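Local coordinates for type IV pilus assembly protein PilC (Thermus thermophilus, PDB 2WHN) that is probably the essential inner-membrane component of the type IV pilus machinery that controls pilus assembly and disassembly, present here as its N-terminal domain, at residues A5-P10 and N45-E50; R49-Q54 and S70-F75; M63-A68 and N81-G86. All blocks are in the same frame, centred on the assembly; numbering follows the deposited sequence.

Interaction 1: A5-P10 and N45-E50; sequences ALERGP and NRKFRE
Glu7 and Arg46 both start with CG trans to the backbone nitrogen; the glutamate then runs out straight while the arginine bends at chi3 (84°), which turns its guanidinium edge onto the carboxylate. The two planes are nearly coplanar, 9° apart, and the grip is side-on. Arg46 NE donates to Glu7 OE2 at 2.7 Å, and Arg46 NH2 reaches Glu7 OE1 at 3.1 Å with an N-H...O angle of 159°. Because Arg46 NH2 also lies 2.9 Å from Glu7 OE2, that oxygen accepts two hydrogen bonds, and the paired bonds hold the carboxylate in the plane of the guanidinium, edge to edge. Lys47 approaches the other oxygen, its NZ making a long ion pair of 3.7 Å with Glu7 OE1, and Arg46 NH1 adds a weak bond to Glu50 OE2 one helical turn on.

Farther along the loop the contact becomes apolar. Pro10 lies against Phe48, with CG 3.7 Å from Phe48 CB and CB over one face of the ring; Phe18 of helix 12-28 meets the same ring edge-to-face. Gly9 CA passes Lys47 CB at 4.2 Å, which brings the loop close to the helix backbone. Asn45 occupies the N-cap position. The whole is a surface salt-bridge network around Glu7 that ties the N-terminal loop to the first turn of helix 46-60 in this all-helical domain.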
# COMPACT_ATOMS: atom_id res chain seq x y z
N ALA A 5 -7.47 -11.58 16.68
CA ALA A 5 -6.21 -11.12 17.26
C ALA A 5 -5.06 -12.11 17.05
O ALA A 5 -3.89 -11.73 17.09
CB ALA A 5 -6.39 -10.80 18.74
N LEU A 6 -5.40 -13.38 16.81
CA LEU A 6 -4.40 -14.43 16.69
C LEU A 6 -3.88 -14.60 15.26
O LEU A 6 -2.94 -15.35 15.02
CB LEU A 6 -4.95 -15.76 17.22
CG LEU A 6 -5.20 -15.85 18.73
CD1 LEU A 6 -5.94 -17.13 19.09
CD2 LEU A 6 -3.89 -15.76 19.50
N GLU A 7 -4.51 -13.91 14.31
CA GLU A 7 -4.19 -14.10 12.89
C GLU A 7 -2.98 -13.25 12.49
O GLU A 7 -2.89 -12.09 12.86
CB GLU A 7 -5.41 -13.75 12.02
CG GLU A 7 -5.28 -14.21 10.58
CD GLU A 7 -6.40 -13.70 9.69
OE1 GLU A 7 -7.34 -13.05 10.21
OE2 GLU A 7 -6.35 -13.96 8.47
N ARG A 8 -2.05 -13.85 11.76
CA ARG A 8 -0.86 -13.14 11.29
C ARG A 8 -1.26 -12.03 10.31
O ARG A 8 -1.75 -12.32 9.22
CB ARG A 8 0.11 -14.09 10.60
CG ARG A 8 0.52 -15.29 11.44
CD ARG A 8 1.50 -16.17 10.67
NE ARG A 8 2.33 -16.99 11.55
CZ ARG A 8 3.59 -17.33 11.28
NH1 ARG A 8 4.16 -16.92 10.16
NH2 ARG A 8 4.27 -18.08 12.13
N GLY A 9 -1.08 -10.78 10.72
CA GLY A 9 -1.36 -9.64 9.85
C GLY A 9 -0.14 -9.22 9.05
O GLY A 9 0.92 -9.83 9.15
N PRO A 10 -0.29 -8.16 8.23
CA PRO A 10 0.79 -7.71 7.37
C PRO A 10 2.06 -7.39 8.16
O PRO A 10 1.99 -6.75 9.21
CB PRO A 10 0.23 -6.42 6.75
CG PRO A 10 -1.26 -6.54 6.88
CD PRO A 10 -1.50 -7.32 8.13
N ASN A 45 -0.22 -12.27 1.97
CA ASN A 45 -0.87 -12.25 3.27
C ASN A 45 -2.38 -12.00 3.17
O ASN A 45 -2.81 -10.98 2.64
CB ASN A 45 -0.22 -11.18 4.16
CG ASN A 45 -0.83 -11.12 5.55
OD1 ASN A 45 -0.41 -11.85 6.45
ND2 ASN A 45 -1.82 -10.25 5.73
N ARG A 46 -3.17 -12.93 3.69
CA ARG A 46 -4.62 -12.89 3.52
C ARG A 46 -5.24 -11.63 4.11
O ARG A 46 -6.20 -11.09 3.56
CB ARG A 46 -5.28 -14.12 4.16
CG ARG A 46 -6.78 -14.18 3.95
CD ARG A 46 -7.46 -15.10 4.95
NE ARG A 46 -7.74 -14.43 6.22
CZ ARG A 46 -8.80 -13.66 6.44
NH1 ARG A 46 -9.69 -13.46 5.48
NH2 ARG A 46 -8.98 -13.10 7.62
N LYS A 47 -4.74 -11.22 5.27
CA LYS A 47 -5.24 -10.04 5.94
C LYS A 47 -4.88 -8.77 5.18
O LYS A 47 -5.67 -7.83 5.10
CB LYS A 47 -4.71 -9.97 7.38
CG LYS A 47 -5.50 -9.04 8.27
CD LYS A 47 -5.72 -9.65 9.66
CE LYS A 47 -6.85 -8.95 10.39
NZ LYS A 47 -7.19 -9.65 11.67
N PHE A 48 -3.68 -8.74 4.61
CA PHE A 48 -3.28 -7.62 3.76
C PHE A 48 -4.11 -7.59 2.48
O PHE A 48 -4.50 -6.52 2.02
CB PHE A 48 -1.79 -7.67 3.43
CG PHE A 48 -1.21 -6.33 3.05
CD1 PHE A 48 -1.86 -5.15 3.41
CD2 PHE A 48 -0.01 -6.25 2.39
CE1 PHE A 48 -1.32 -3.92 3.08
CE2 PHE A 48 0.55 -5.01 2.07
CZ PHE A 48 -0.11 -3.85 2.41
N ARG A 49 -4.41 -8.77 1.95
CA ARG A 49 -5.27 -8.90 0.77
C ARG A 49 -6.65 -8.31 1.05
O ARG A 49 -7.21 -7.60 0.21
CB ARG A 49 -5.42 -10.36 0.36
CG ARG A 49 -4.40 -10.83 -0.67
CD ARG A 49 -5.01 -11.79 -1.67
NE ARG A 49 -5.68 -12.92 -1.02
CZ ARG A 49 -5.07 -13.83 -0.27
NH1 ARG A 49 -3.76 -13.75 -0.05
NH2 ARG A 49 -5.77 -14.81 0.27
N GLU A 50 -7.22 -8.65 2.20
CA GLU A 50 -8.51 -8.11 2.59
C GLU A 50 -8.42 -6.59 2.75
O GLU A 50 -9.32 -5.87 2.33
CB GLU A 50 -8.99 -8.76 3.89
CG GLU A 50 -9.45 -10.20 3.72
CD GLU A 50 -10.95 -10.32 3.55
OE1 GLU A 50 -11.59 -9.30 3.20
OE2 GLU A 50 -11.50 -11.41 3.80

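Interaction 2: R49-Q54 and S70-F75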
# COMPACT_ATOMS: atom_id res chain seq x y z
N ARG A 49 -4.41 -8.77 1.95
CA ARG A 49 -5.27 -8.90 0.77
C ARG A 49 -6.65 -8.31 1.05
O ARG A 49 -7.21 -7.60 0.21
CB ARG A 49 -5.42 -10.36 0.36
CG ARG A 49 -4.40 -10.83 -0.67
CD ARG A 49 -5.01 -11.79 -1.67
NE ARG A 49 -5.68 -12.92 -1.02
CZ ARG A 49 -5.07 -13.83 -0.27
NH1 ARG A 49 -3.76 -13.75 -0.05
NH2 ARG A 49 -5.77 -14.81 0.27
N GLU A 50 -7.22 -8.65 2.20
CA GLU A 50 -8.51 -8.11 2.59
C GLU A 50 -8.42 -6.59 2.75
O GLU A 50 -9.32 -5.87 2.33
CB GLU A 50 -8.99 -8.76 3.89
CG GLU A 50 -9.45 -10.20 3.72
CD GLU A 50 -10.95 -10.32 3.55
OE1 GLU A 50 -11.59 -9.30 3.20
OE2 GLU A 50 -11.50 -11.41 3.80
N ILE A 51 -7.31 -6.13 3.31
CA ILE A 51 -7.07 -4.70 3.47
C ILE A 51 -7.06 -4.00 2.12
O ILE A 51 -7.65 -2.94 1.94
CB ILE A 51 -5.70 -4.44 4.14
CG1 ILE A 51 -5.70 -4.97 5.58
CG2 ILE A 51 -5.37 -2.96 4.11
CD1 ILE A 51 -6.49 -4.12 6.54
N LEU A 52 -6.34 -4.59 1.17
CA LEU A 52 -6.12 -3.95 -0.12
C LEU A 52 -7.38 -3.97 -0.98
O LEU A 52 -7.63 -3.04 -1.74
CB LEU A 52 -4.95 -4.61 -0.86
CG LEU A 52 -3.60 -4.43 -0.16
CD1 LEU A 52 -2.52 -5.21 -0.89
CD2 LEU A 52 -3.25 -2.95 -0.06
N LYS A 53 -8.19 -5.02 -0.84
CA LYS A 53 -9.49 -5.05 -1.50
C LYS A 53 -10.39 -3.93 -1.00
O LYS A 53 -11.15 -3.32 -1.77
CB LYS A 53 -10.17 -6.41 -1.32
CG LYS A 53 -9.39 -7.56 -1.94
CD LYS A 53 -10.09 -8.90 -1.77
CE LYS A 53 -9.21 -10.03 -2.27
NZ LYS A 53 -9.92 -11.33 -2.33
N GLN A 54 -10.31 -3.64 0.29
CA GLN A 54 -11.08 -2.54 0.86
C GLN A 54 -10.54 -1.19 0.39
O GLN A 54 -11.30 -0.26 0.13
CB GLN A 54 -11.09 -2.62 2.39
CG GLN A 54 -11.81 -1.46 3.05
CD GLN A 54 -13.30 -1.47 2.80
OE1 GLN A 54 -14.00 -2.42 3.16
NE2 GLN A 54 -13.81 -0.41 2.17
N SER A 70 -5.48 5.46 5.27
CA SER A 70 -5.45 5.92 6.66
C SER A 70 -6.39 5.09 7.53
O SER A 70 -6.35 5.19 8.76
CB SER A 70 -5.82 7.40 6.74
OG SER A 70 -7.20 7.59 6.51
N LYS A 71 -7.20 4.26 6.89
CA LYS A 71 -8.13 3.39 7.60
C LYS A 71 -7.42 2.19 8.21
O LYS A 71 -8.03 1.43 8.98
CB LYS A 71 -9.23 2.91 6.67
CG LYS A 71 -10.33 3.92 6.42
CD LYS A 71 -11.34 3.38 5.42
CE LYS A 71 -12.60 4.22 5.40
NZ LYS A 71 -13.66 3.60 4.56
N HIS A 72 -6.16 1.98 7.85
CA HIS A 72 -5.48 0.73 8.17
C HIS A 72 -4.13 0.95 8.84
O HIS A 72 -3.28 1.69 8.33
CB HIS A 72 -5.33 -0.12 6.91
CG HIS A 72 -6.62 -0.38 6.19
ND1 HIS A 72 -7.49 -1.37 6.58
CD2 HIS A 72 -7.20 0.24 5.13
CE1 HIS A 72 -8.55 -1.36 5.78
NE2 HIS A 72 -8.40 -0.39 4.90
N LYS A 73 -3.92 0.27 9.97
CA LYS A 73 -2.80 0.55 10.86
C LYS A 73 -1.45 0.35 10.17
O LYS A 73 -0.47 1.01 10.50
CB LYS A 73 -2.89 -0.32 12.11
CG LYS A 73 -4.08 -0.01 13.01
CD LYS A 73 -4.63 -1.27 13.68
CE LYS A 73 -3.52 -2.22 14.11
NZ LYS A 73 -2.81 -1.75 15.33
N ILE A 74 -1.40 -0.59 9.24
CA ILE A 74 -0.13 -0.94 8.59
C ILE A 74 0.52 0.25 7.89
O ILE A 74 1.74 0.27 7.67
CB ILE A 74 -0.31 -2.11 7.60
CG1 ILE A 74 1.02 -2.47 6.95
CG2 ILE A 74 -1.36 -1.76 6.54
CD1 ILE A 74 2.07 -2.96 7.93
N PHE A 75 -0.27 1.26 7.55
CA PHE A 75 0.27 2.46 6.91
C PHE A 75 0.51 3.58 7.94
O PHE A 75 -0.43 4.06 8.56
CB PHE A 75 -0.66 2.94 5.79
CG PHE A 75 -0.94 1.88 4.75
CD1 PHE A 75 -2.15 1.19 4.74
CD2 PHE A 75 0.02 1.54 3.81
CE1 PHE A 75 -2.40 0.19 3.81
CE2 PHE A 75 -0.23 0.54 2.87
CZ PHE A 75 -1.43 -0.14 2.89
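The middle of helix 46-60 faces the loop that follows helix 65-70, where a type I beta turn runs from His72 to Phe75, closed by the bond from Phe75 N to His72 O, and the backbones come closest at Ile51 and His72, whose CA atoms are 7.4 Å apart. Between them the isoleucine covers one face of the imidazole. Its CG2 methyl sits above the ring centre, 3.6 Å from the centroid of His72 and 14° off the normal, a CH-pi contact. With CG2 trans to the backbone nitrogen and CG1 beside it (chi1 -65°), Ile51 sends its CG1 branch on beside the same ring, where the modelled closeness of CD1 to ND1 is doubtful. The opposite face of the imidazole is covered by Lys71 CB, so the ring is held between two aliphatic groups.

Gln54, one turn along the helix from Ile51, meets the ring at its edge: its CG is 4.0 Å from His72 NE2. Deeper in, Phe75 presents its edge to the helix, with CE1 4.3 Å from Ile51 CG2 and CZ 4.5 Å from Leu52 CD2. Leu15 of helix 12-28 and Val80 of helix 77-89 also touch Phe75, which places this aromatic ring among three helices.

No hydrogen bond crosses between the two segments, so the turn is held to the helix here by dispersion and CH-pi contact. Charge pairing lies beside it, where Lys71 NZ bridges to Asp58 farther along helix 46-60.

Interaction 3: M63-A68 and N81-G86; sequences MAFSEA and NLVRAG
The first turn of helix 65-70 packs on the middle of helix 77-89, the backbones drawing within 5.2 Å between Ser66 CA and Arg84 CA. So short a separation is possible because a small side chain lies at the crossing: Ser66 CB is 3.8 Å from both CA and CB of Arg84. Ser66 OG, placed between the backbone nitrogen and the carbonyl carbon (chi1 57°), rests beside the aliphatic part of the arginine, 3.5 Å from Arg84 CD. From there the arginine bends at chi2 (65°) and then extends past Ala64, whose CB lies near the guanidinium plane, 4.4 Å from Arg84 NH1.

Next to Ser66, at Phe65, the contact is hydrophobic. Val83 CG1 reaches Phe65 CD2 at 3.5 Å, coming to the ring obliquely; the same methyl lies 4.1 Å from Ser66 CB. Phe65 is also touched by Val55 of helix 46-60 and Leu92 of helix 92-109, so its buried ring joins several helices.

Across the two segments themselves there are no hydrogen bonds. The polar link is made by Glu87, one carboxylate oxygen accepting from Ser66 N at the start of helix 65-70 and the other pairing with Arg84 NH1. This acidic group therefore serves both helices, and its negative charge would probably sit favourably at the N-terminal, partly positive end of helix 65-70.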
# COMPACT_ATOMS: atom_id res chain seq x y z
N MET A 63 -13.24 7.88 -3.10
CA MET A 63 -12.48 8.32 -1.93
C MET A 63 -11.01 8.47 -2.28
O MET A 63 -10.51 7.81 -3.19
CB MET A 63 -12.65 7.31 -0.78
CG MET A 63 -11.75 7.57 0.42
SD MET A 63 -11.98 6.35 1.74
CE MET A 63 -13.77 6.22 1.77
N ALA A 64 -10.33 9.37 -1.58
CA ALA A 64 -8.92 9.62 -1.83
C ALA A 64 -8.07 8.42 -1.41
O ALA A 64 -8.42 7.70 -0.48
CB ALA A 64 -8.46 10.88 -1.11
N PHE A 65 -6.97 8.20 -2.13
CA PHE A 65 -6.09 7.06 -1.86
C PHE A 65 -5.53 7.14 -0.44
O PHE A 65 -5.54 6.15 0.30
CB PHE A 65 -4.95 7.03 -2.89
CG PHE A 65 -4.04 5.83 -2.77
CD1 PHE A 65 -4.55 4.59 -2.39
CD2 PHE A 65 -2.70 5.94 -3.08
CE1 PHE A 65 -3.71 3.49 -2.30
CE2 PHE A 65 -1.86 4.84 -2.98
CZ PHE A 65 -2.36 3.61 -2.59
N SER A 66 -5.07 8.33 -0.06
CA SER A 66 -4.50 8.54 1.27
C SER A 66 -5.51 8.27 2.39
O SER A 66 -5.15 7.71 3.42
CB SER A 66 -3.94 9.95 1.40
OG SER A 66 -4.93 10.91 1.11
N GLU A 67 -6.76 8.66 2.18
CA GLU A 67 -7.79 8.38 3.18
C GLU A 67 -8.13 6.89 3.24
O GLU A 67 -8.36 6.35 4.32
CB GLU A 67 -9.06 9.21 2.95
CG GLU A 67 -10.21 8.81 3.89
CD GLU A 67 -11.37 9.79 3.88
OE1 GLU A 67 -11.57 10.47 2.85
OE2 GLU A 67 -12.11 9.85 4.89
N ALA A 68 -8.16 6.23 2.09
CA ALA A 68 -8.36 4.79 2.07
C ALA A 68 -7.27 4.07 2.86
O ALA A 68 -7.56 3.16 3.65
CB ALA A 68 -8.41 4.28 0.63
N ASN A 81 0.80 10.58 4.85
CA ASN A 81 1.08 11.98 4.56
C ASN A 81 1.87 12.15 3.26
O ASN A 81 1.61 13.07 2.48
CB ASN A 81 1.81 12.65 5.73
CG ASN A 81 0.86 13.07 6.83
OD1 ASN A 81 -0.33 13.28 6.60
ND2 ASN A 81 1.40 13.24 8.04
N LEU A 82 2.82 11.25 3.03
CA LEU A 82 3.61 11.27 1.80
C LEU A 82 2.76 10.92 0.58
O LEU A 82 2.79 11.62 -0.43
CB LEU A 82 4.80 10.32 1.92
CG LEU A 82 6.01 10.91 2.64
CD1 LEU A 82 7.08 9.84 2.85
CD2 LEU A 82 6.57 12.09 1.85
N VAL A 83 1.98 9.85 0.70
CA VAL A 83 1.00 9.50 -0.32
C VAL A 83 0.04 10.64 -0.59
O VAL A 83 -0.31 10.92 -1.74
CB VAL A 83 0.20 8.23 0.06
CG1 VAL A 83 -1.04 8.07 -0.82
CG2 VAL A 83 1.09 7.00 -0.05
N ARG A 84 -0.37 11.35 0.47
CA ARG A 84 -1.27 12.49 0.31
C ARG A 84 -0.63 13.61 -0.51
O ARG A 84 -1.31 14.26 -1.31
CB ARG A 84 -1.71 13.02 1.68
CG ARG A 84 -2.44 14.36 1.61
CD ARG A 84 -3.75 14.21 0.86
NE ARG A 84 -4.35 15.50 0.54
CZ ARG A 84 -5.45 15.65 -0.19
NH1 ARG A 84 -6.08 14.59 -0.67
NH2 ARG A 84 -5.92 16.86 -0.43
N ALA A 85 0.65 13.85 -0.30
CA ALA A 85 1.38 14.83 -1.10
C ALA A 85 1.46 14.38 -2.56
O ALA A 85 1.34 15.19 -3.48
CB ALA A 85 2.77 15.07 -0.54
N GLY A 86 1.61 13.08 -2.76
CA GLY A 86 1.69 12.51 -4.10
C GLY A 86 0.41 12.65 -4.91
O GLY A 86 0.45 12.90 -6.11

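Overall arrangement
Interactions 1 and 2 lie on consecutive turns of helix 46-60 and share Arg49 and Glu50; their centres are about 10 Å apart. They merge through Phe48, whose CE1 is 3.8 Å from Phe75 CZ, so the N-terminal loop and the 72-75 turn pack beside the same helix. Interaction 3 lies about 13 Å from interaction 2, centre to centre, and touches it where Lys71 NZ meets Met63 CE at 3.8 Å. Interactions 1 and 3 make no contact: their centres are about 22 Å apart, on opposite sides of the chain's centre. Together the three run from a charged surface contact to the buried packing of helices 65-70 and 77-89.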